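Local coordinates for protein putative sugar ABC transporter (Yersinia enterocolitica subsp. enterocolitica 8081, PDB 5ULB) that probably binds methylthioribose-like sugars in the periplasm for uptake by an ABC transporter, and here holds a 5-seleno analogue of that sugar, at residues Ser184-Asp189 against Asp214-Gly219; Ile206-Gly211 against Lys233-Asp238. All blocks are in the same frame, centred on the assembly; numbering follows the deposited sequence.

Contact 1 of 2, residues Ser184-Asp189 against Asp214-Gly219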
ATOM      1  N   SER A 184     -13.854   6.677  -7.601  1.00 19.23           N
ATOM      2  CA  SER A 184     -14.273   7.061  -6.246  1.00 19.10           C
ATOM      3  C   SER A 184     -15.019   5.955  -5.511  1.00 22.83           C
ATOM      4  O   SER A 184     -15.432   6.124  -4.343  1.00 26.62           O
ATOM      5  CB  SER A 184     -15.086   8.332  -6.292  1.00 25.43           C
ATOM      6  OG  SER A 184     -16.269   8.055  -6.970  1.00 35.80           O
ATOM      7  N   ASP A 185     -15.374   4.896  -6.157  1.00 21.15           N
ATOM      8  CA  ASP A 185     -16.049   3.787  -5.489  1.00 19.66           C
ATOM      9  C   ASP A 185     -15.504   2.452  -6.047  1.00 15.91           C
ATOM     10  O   ASP A 185     -16.224   1.744  -6.837  1.00 16.54           O
ATOM     11  CB  ASP A 185     -17.571   3.864  -5.746  1.00 19.24           C
ATOM     12  CG  ASP A 185     -18.376   2.810  -4.984  1.00 24.26           C
ATOM     13  OD1 ASP A 185     -17.776   2.035  -4.101  1.00 30.10           O
ATOM     14  OD2 ASP A 185     -19.636   2.646  -5.349  1.00 38.34           O
ATOM     15  N   VAL A 186     -14.287   2.104  -5.635  1.00 16.62           N
ATOM     16  CA  VAL A 186     -13.667   0.909  -6.214  1.00 13.80           C
ATOM     17  C   VAL A 186     -14.422  -0.307  -5.784  1.00 14.27           C
ATOM     18  O   VAL A 186     -14.589  -1.236  -6.531  1.00 13.86           O
ATOM     19  CB  VAL A 186     -12.161   0.862  -5.888  1.00 15.00           C
ATOM     20  CG1 VAL A 186     -11.530  -0.479  -6.300  1.00 14.90           C
ATOM     21  CG2 VAL A 186     -11.331   2.009  -6.435  1.00 18.52           C
ATOM     22  N   GLN A 187     -14.866  -0.364  -4.533  1.00 18.05           N
ATOM     23  CA  GLN A 187     -15.626  -1.531  -4.090  1.00 19.33           C
ATOM     24  C   GLN A 187     -16.881  -1.804  -4.901  1.00 18.71           C
ATOM     25  O   GLN A 187     -17.145  -2.900  -5.333  1.00 16.21           O
ATOM     26  CB  GLN A 187     -15.910  -1.417  -2.639  1.00 28.06           C
ATOM     27  CG  GLN A 187     -14.619  -1.338  -1.814  1.00 37.06           C
ATOM     28  CD  GLN A 187     -15.019  -1.159  -0.315  1.00 28.30           C
ATOM     29  OE1 GLN A 187     -15.736  -2.038   0.323  1.00 32.98           O
ATOM     30  NE2 GLN A 187     -14.470  -0.091   0.300  1.00 28.59           N
ATOM     31  N   GLY A 188     -17.717  -0.730  -5.068  1.00 17.94           N
ATOM     32  CA  GLY A 188     -18.924  -0.917  -5.801  1.00 20.45           C
ATOM     33  C   GLY A 188     -18.786  -1.179  -7.228  1.00 16.13           C
ATOM     34  O   GLY A 188     -19.462  -2.011  -7.805  1.00 16.86           O
ATOM     35  N   ASP A 189     -17.839  -0.463  -7.816  1.00 15.33           N
ATOM     36  CA  ASP A 189     -17.564  -0.664  -9.240  1.00 14.09           C
ATOM     37  C   ASP A 189     -17.078  -2.078  -9.488  1.00 12.20           C
ATOM     38  O   ASP A 189     -17.534  -2.729 -10.390  1.00 12.71           O
ATOM     39  CB  ASP A 189     -16.475   0.314  -9.675  1.00 16.37           C
ATOM     40  CG  ASP A 189     -16.077   0.183 -11.164  1.00 17.25           C
ATOM     41  OD1 ASP A 189     -16.989   0.190 -12.056  1.00 22.56           O
ATOM     42  OD2 ASP A 189     -14.805   0.172 -11.466  1.00 17.92           O
ATOM     43  N   ASP A 214      -6.638  -4.849  -2.147  1.00  8.44           N
ATOM     44  CA  ASP A 214      -7.794  -5.285  -1.366  1.00  8.64           C
ATOM     45  C   ASP A 214      -9.044  -4.428  -1.624  1.00  9.89           C
ATOM     46  O   ASP A 214     -10.152  -4.903  -1.346  1.00 10.59           O
ATOM     47  CB  ASP A 214      -7.560  -5.420   0.126  1.00 10.19           C
ATOM     48  CG  ASP A 214      -7.192  -4.152   0.894  1.00 10.38           C
ATOM     49  OD1 ASP A 214      -6.881  -3.158   0.237  1.00 11.32           O
ATOM     50  OD2 ASP A 214      -7.268  -4.275   2.174  1.00 14.26           O
ATOM     51  N   ALA A 215      -8.890  -3.215  -2.216  1.00  9.18           N
ATOM     52  CA  ALA A 215     -10.093  -2.508  -2.659  1.00  9.52           C
ATOM     53  C   ALA A 215     -10.842  -3.284  -3.683  1.00  9.16           C
ATOM     54  O   ALA A 215     -12.092  -3.295  -3.693  1.00 10.81           O
ATOM     55  CB  ALA A 215      -9.693  -1.116  -3.195  1.00 10.53           C
ATOM     56  N   PHE A 216     -10.148  -3.925  -4.607  1.00  8.79           N
ATOM     57  CA  PHE A 216     -10.773  -4.810  -5.555  1.00  8.68           C
ATOM     58  C   PHE A 216     -11.343  -6.040  -4.866  1.00  9.01           C
ATOM     59  O   PHE A 216     -12.503  -6.399  -5.144  1.00  9.19           O
ATOM     60  CB  PHE A 216      -9.770  -5.275  -6.644  1.00  9.30           C
ATOM     61  CG  PHE A 216      -9.182  -4.211  -7.541  1.00  9.16           C
ATOM     62  CD1 PHE A 216      -9.907  -3.117  -7.974  1.00 10.18           C
ATOM     63  CD2 PHE A 216      -7.869  -4.322  -8.022  1.00  9.91           C
ATOM     64  CE1 PHE A 216      -9.369  -2.213  -8.867  1.00 10.67           C
ATOM     65  CE2 PHE A 216      -7.328  -3.431  -8.897  1.00 10.59           C
ATOM     66  CZ  PHE A 216      -8.087  -2.380  -9.320  1.00 11.55           C
ATOM     67  N   THR A 217     -10.590  -6.685  -4.013  1.00  8.32           N
ATOM     68  CA  THR A 217     -11.033  -7.914  -3.413  1.00  8.96           C
ATOM     69  C   THR A 217     -12.279  -7.674  -2.565  1.00  9.01           C
ATOM     70  O   THR A 217     -13.167  -8.526  -2.571  1.00  9.78           O
ATOM     71  CB  THR A 217      -9.923  -8.502  -2.556  1.00  9.37           C
ATOM     72  OG1 THR A 217      -8.714  -8.506  -3.339  1.00 10.40           O
ATOM     73  CG2 THR A 217     -10.249  -9.919  -2.121  1.00 11.60           C
ATOM     74  N   GLN A 218     -12.372  -6.516  -1.890  1.00  8.47           N
ATOM     75  CA  GLN A 218     -13.586  -6.231  -1.153  1.00  8.49           C
ATOM     76  C   GLN A 218     -14.799  -6.220  -2.056  1.00  8.53           C
ATOM     77  O   GLN A 218     -15.898  -6.697  -1.650  1.00 10.83           O
ATOM     78  CB  GLN A 218     -13.421  -4.890  -0.446  1.00 10.39           C
ATOM     79  CG  GLN A 218     -12.488  -4.889   0.741  1.00 10.37           C
ATOM     80  CD  GLN A 218     -11.971  -3.519   1.135  1.00 12.47           C
ATOM     81  OE1 GLN A 218     -12.372  -2.469   0.524  1.00 14.43           O
ATOM     82  NE2 GLN A 218     -11.067  -3.487   2.095  1.00 15.90           N
ATOM     83  N   GLY A 219     -14.663  -5.600  -3.222  1.00  9.41           N
ATOM     84  CA  GLY A 219     -15.804  -5.603  -4.127  1.00  9.59           C
ATOM     85  C   GLY A 219     -16.129  -6.958  -4.655  1.00  8.77           C
ATOM     86  O   GLY A 219     -17.312  -7.380  -4.831  1.00  9.70           O
TER

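Contact 2 of 2, residues Ile206-Gly211 against Lys233-Asp238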
ATOM      1  N   ILE A 206     -15.680 -20.916 -12.846  1.00 11.44           N
ATOM      2  CA  ILE A 206     -14.629 -20.091 -12.219  1.00 11.43           C
ATOM      3  C   ILE A 206     -14.245 -20.842 -10.924  1.00 11.37           C
ATOM      4  O   ILE A 206     -15.092 -21.198 -10.128  1.00 12.33           O
ATOM      5  CB  ILE A 206     -15.124 -18.640 -11.837  1.00 11.75           C
ATOM      6  CG1 ILE A 206     -15.598 -17.922 -13.055  1.00 15.19           C
ATOM      7  CG2 ILE A 206     -14.021 -17.916 -11.135  1.00 11.88           C
ATOM      8  CD1 ILE A 206     -16.385 -16.651 -12.683  1.00 16.00           C
ATOM      9  N   ASP A 207     -12.933 -20.975 -10.737  1.00 10.90           N
ATOM     10  CA  ASP A 207     -12.427 -21.568  -9.492  1.00 12.32           C
ATOM     11  C   ASP A 207     -11.961 -20.582  -8.438  1.00 11.05           C
ATOM     12  O   ASP A 207     -12.156 -20.807  -7.224  1.00 11.45           O
ATOM     13  CB  ASP A 207     -11.252 -22.514  -9.845  1.00 13.57           C
ATOM     14  CG  ASP A 207     -11.695 -23.643 -10.764  1.00 14.68           C
ATOM     15  OD1 ASP A 207     -12.625 -24.328 -10.334  1.00 20.75           O
ATOM     16  OD2 ASP A 207     -11.212 -23.732 -11.925  1.00 17.15           O
ATOM     17  N   ALA A 208     -11.312 -19.463  -8.881  1.00 10.67           N
ATOM     18  CA  ALA A 208     -10.703 -18.589  -7.942  1.00  9.68           C
ATOM     19  C   ALA A 208     -10.579 -17.201  -8.550  1.00  9.29           C
ATOM     20  O   ALA A 208     -10.585 -17.034  -9.763  1.00 10.12           O
ATOM     21  CB  ALA A 208      -9.332 -19.153  -7.477  1.00 11.36           C
ATOM     22  N   ILE A 209     -10.351 -16.229  -7.639  1.00  8.95           N
ATOM     23  CA  ILE A 209     -10.081 -14.845  -8.007  1.00  8.88           C
ATOM     24  C   ILE A 209      -8.821 -14.370  -7.298  1.00  9.29           C
ATOM     25  O   ILE A 209      -8.702 -14.569  -6.081  1.00 10.18           O
ATOM     26  CB  ILE A 209     -11.316 -13.940  -7.712  1.00 10.16           C
ATOM     27  CG1 ILE A 209     -12.513 -14.419  -8.468  1.00 11.21           C
ATOM     28  CG2 ILE A 209     -10.990 -12.486  -7.922  1.00 11.02           C
ATOM     29  CD1 ILE A 209     -13.800 -13.681  -8.142  1.00 12.66           C
ATOM     30  N   TRP A 210      -7.928 -13.749  -8.066  1.00  9.21           N
ATOM     31  CA  TRP A 210      -6.732 -13.126  -7.468  1.00  9.24           C
ATOM     32  C   TRP A 210      -6.901 -11.630  -7.492  1.00  9.19           C
ATOM     33  O   TRP A 210      -6.969 -11.025  -8.566  1.00 10.27           O
ATOM     34  CB  TRP A 210      -5.497 -13.518  -8.237  1.00 10.78           C
ATOM     35  CG  TRP A 210      -4.196 -12.953  -7.718  1.00 10.28           C
ATOM     36  CD1 TRP A 210      -3.800 -12.952  -6.402  1.00 10.67           C
ATOM     37  CD2 TRP A 210      -3.222 -12.235  -8.445  1.00  9.15           C
ATOM     38  NE1 TRP A 210      -2.592 -12.330  -6.292  1.00 10.60           N
ATOM     39  CE2 TRP A 210      -2.232 -11.884  -7.524  1.00  9.80           C
ATOM     40  CE3 TRP A 210      -3.039 -11.890  -9.770  1.00  9.78           C
ATOM     41  CZ2 TRP A 210      -1.065 -11.176  -7.899  1.00 10.53           C
ATOM     42  CZ3 TRP A 210      -1.941 -11.230 -10.126  1.00 11.00           C
ATOM     43  CH2 TRP A 210      -0.966 -10.860  -9.183  1.00  9.82           C
ATOM     44  N   GLY A 211      -6.967 -11.053  -6.258  1.00  8.55           N
ATOM     45  CA  GLY A 211      -7.110  -9.614  -6.171  1.00  9.70           C
ATOM     46  C   GLY A 211      -5.782  -8.965  -5.792  1.00 10.56           C
ATOM     47  O   GLY A 211      -5.202  -9.218  -4.740  1.00 10.60           O
ATOM     48  N   LYS A 233     -12.947 -19.143  -4.582  1.00 11.07           N
ATOM     49  CA  LYS A 233     -12.037 -18.731  -3.536  1.00 11.33           C
ATOM     50  C   LYS A 233     -11.248 -17.471  -3.884  1.00 11.12           C
ATOM     51  O   LYS A 233     -10.856 -17.303  -5.031  1.00 11.65           O
ATOM     52  CB  LYS A 233     -11.102 -19.910  -3.191  1.00 14.64           C
ATOM     53  CG  LYS A 233     -11.884 -21.130  -2.668  1.00 16.54           C
ATOM     54  CD  LYS A 233     -13.000 -20.800  -1.627  1.00 26.83           C
ATOM     55  CE  LYS A 233     -13.829 -22.016  -1.190  1.00 38.18           C
ATOM     56  NZ  LYS A 233     -15.195 -21.682  -0.552  1.00 40.74           N
ATOM     57  N   LEU A 234     -11.045 -16.621  -2.887  1.00 10.24           N
ATOM     58  CA  LEU A 234     -10.385 -15.352  -3.070  1.00 10.71           C
ATOM     59  C   LEU A 234      -8.974 -15.307  -2.421  1.00  9.56           C
ATOM     60  O   LEU A 234      -8.836 -15.743  -1.263  1.00 11.01           O
ATOM     61  CB  LEU A 234     -11.108 -14.145  -2.425  1.00 15.11           C
ATOM     62  CG  LEU A 234     -12.431 -13.796  -2.842  1.00 16.49           C
ATOM     63  CD1 LEU A 234     -13.075 -12.742  -1.926  1.00 16.59           C
ATOM     64  CD2 LEU A 234     -12.362 -13.281  -4.283  1.00 22.13           C
ATOM     65  N   TYR A 235      -8.015 -14.782  -3.165  1.00  9.32           N
ATOM     66  CA  TYR A 235      -6.619 -14.657  -2.714  1.00  9.21           C
ATOM     67  C   TYR A 235      -6.248 -13.221  -2.972  1.00  8.64           C
ATOM     68  O   TYR A 235      -6.316 -12.761  -4.094  1.00 11.91           O
ATOM     69  CB  TYR A 235      -5.762 -15.612  -3.552  1.00 10.71           C
ATOM     70  CG  TYR A 235      -6.120 -17.073  -3.376  1.00 10.41           C
ATOM     71  CD1 TYR A 235      -7.206 -17.610  -4.020  1.00 10.99           C
ATOM     72  CD2 TYR A 235      -5.444 -17.891  -2.481  1.00 11.11           C
ATOM     73  CE1 TYR A 235      -7.586 -18.929  -3.803  1.00 14.10           C
ATOM     74  CE2 TYR A 235      -5.812 -19.187  -2.252  1.00 13.33           C
ATOM     75  CZ  TYR A 235      -6.866 -19.694  -2.941  1.00 14.74           C
ATOM     76  OH  TYR A 235      -7.286 -20.975  -2.708  1.00 19.03           O
ATOM     77  N   SER A 236      -5.792 -12.513  -1.904  1.00  9.06           N
ATOM     78  CA  SER A 236      -5.534 -11.079  -2.011  1.00  8.84           C
ATOM     79  C   SER A 236      -4.169 -10.661  -1.560  1.00  9.54           C
ATOM     80  O   SER A 236      -3.533 -11.246  -0.695  1.00  9.77           O
ATOM     81  CB  SER A 236      -6.640 -10.352  -1.148  1.00 10.51           C
ATOM     82  OG  SER A 236      -6.758  -8.966  -1.473  1.00 11.48           O
ATOM     83  N   ILE A 237      -3.829  -9.476  -2.051  1.00  8.70           N
ATOM     84  CA  ILE A 237      -2.783  -8.599  -1.525  1.00  8.75           C
ATOM     85  C   ILE A 237      -3.463  -7.504  -0.682  1.00  8.62           C
ATOM     86  O   ILE A 237      -4.634  -7.119  -0.984  1.00 10.45           O
ATOM     87  CB  ILE A 237      -1.962  -8.046  -2.686  1.00  8.74           C
ATOM     88  CG1 ILE A 237      -1.193  -9.220  -3.381  1.00  9.78           C
ATOM     89  CG2 ILE A 237      -0.980  -6.976  -2.243  1.00 10.19           C
ATOM     90  CD1 ILE A 237      -0.495  -8.894  -4.641  1.00 10.74           C
ATOM     91  N   ASP A 238      -2.782  -7.060   0.319  1.00  8.98           N
ATOM     92  CA  ASP A 238      -3.179  -6.008   1.248  1.00  9.24           C
ATOM     93  C   ASP A 238      -4.047  -6.454   2.415  1.00  9.56           C
ATOM     94  O   ASP A 238      -4.659  -7.507   2.318  1.00 12.00           O
ATOM     95  CB  ASP A 238      -3.822  -4.766   0.613  1.00  9.63           C
ATOM     96  CG  ASP A 238      -3.078  -4.166  -0.520  1.00  9.51           C
ATOM     97  OD1 ASP A 238      -1.815  -4.003  -0.411  1.00 11.00           O
ATOM     98  OD2 ASP A 238      -3.751  -3.802  -1.554  1.00 11.69           O
TER

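Contact 1 of 2, residues Ser184-Asp189 against Asp214-Gly219
Val186 meets Ala215 and Phe216 through a single methyl, CG1. That methyl stands anti to the backbone N (chi1 171°) and reaches the other helix, where it lies 3.7 Å from Ala215 CB. It also comes within 3.5 Å of Phe216 CD1, approaching the ring obliquely. The CA-CB bond of Phe216 points away from the 184-189 segment, but the ring swings back to Val186. The second side-chain meeting is between two glutamines. Gln218 OE1 lies 3.1 Å from Gln187 CD, and the two amide planes are turned 62° apart. Gln187 NE2 is 3.2 Å from Gln218 OE1, but the angle is too poor for a hydrogen bond. The backbones come together at Gly219. Its CA sits 3.2 Å from Gln187 O in a CA-H...O contact, a close approach helped by the absence of a side chain at Gly219.

The contact packs the first turns of two helices, 186-200 and 214-226, in the periplasmic binding protein fold. Helix 214-226 begins near the sugar site: Trp213, a pocket residue, precedes it and its ring meets that of Phe216 edge-to-face. The Phe216 side chain itself stays about 6 Å from the bound sugar.

Each glutamine amide is held from outside the pair. Gln187 OE1 accepts from Gln242 NE2, while Gln218 NE2 donates to Asp243 and Asp32. Behind this layer, Asp185 is the N-cap of helix 186-200. Its OD1 accepts from Gly188 N at 2.9 Å, with the donor above the carboxylate plane, 56° out of it. This capping bond closes the start of the turn that carries Val186 and Gln187. On the other helix, Gln218 N bonds to Asp214 O at 2.8 Å.

Contact 2 of 2, residues Ile206-Gly211 against Lys233-Asp238
Ile209 and Leu234 lie side by side on neighbouring parallel strands and point the same way. The strands 208-211 and 233-237 are the two ends of a beta-alpha-beta unit, with helix 214-226 as the crossover. Their directions differ by 18°. The bump on this face is Leu234 CD2. It fits against the root of Ile209, 3.6 Å from CB, and lies a little farther from the branch methyl CG2 and the end methyl CD1. Leu234 CG is anti to its carbonyl carbon (chi1 -61°), and the end of the side chain leans toward strand 208-211. Farther along the same face, Gly211 adds no side chain beside Ser236, whose OG bonds to Thr217 of the crossover helix and to Ile237 O.

The other face carries larger shapes. The Tyr235 ring leans back toward small Ala208, whose CB meets Tyr235 CE1 obliquely at 4.1 Å. Ile209 O lies at the edge of this ring, in its plane. The ring's hydroxyl bonds to Asp138. Trp210 extends its indole toward the end of the strand, because CG is anti to the backbone N. There the methyl CD1 of Ile237 meets Trp210 CZ2 at 4.0 Å, and the two side chains cross at a slant. Ser131 of helix 124-138, which covers this face, holds Trp210 NE1.

Five backbone hydrogen bonds join the strands. The bond from Lys233 N to Asp207 O is the longest, 3.2 Å, and its donor is tilted 25° from the carbonyl plane. Past the strand, Asp238 belongs to the sugar pocket. Within the pairing, Ile237 N donates to Gly211 O at 3.0 Å, nearly in line with the carbonyl bond.

In the fold
Following the chain from the N terminus, the first segment reached is 184-189, where helix 186-200 starts. Strand 208-211 comes next. Helix 214-226 follows, and its first turn returns to helix 186-200, closing contact 1. The chain then reaches strand 233-237, which pairs with strand 208-211 and closes contact 2. The two loops cross, since each contact has one segment between the two of the other. Contact 1 joins two helices and contact 2 two neighbouring strands; helix 214-226, packed on strand 233-237 and bonded to it through Thr217, connects the pairs. Asp214 N probably bonds to Asp238 OD2, joining the helix start to the sugar pocket.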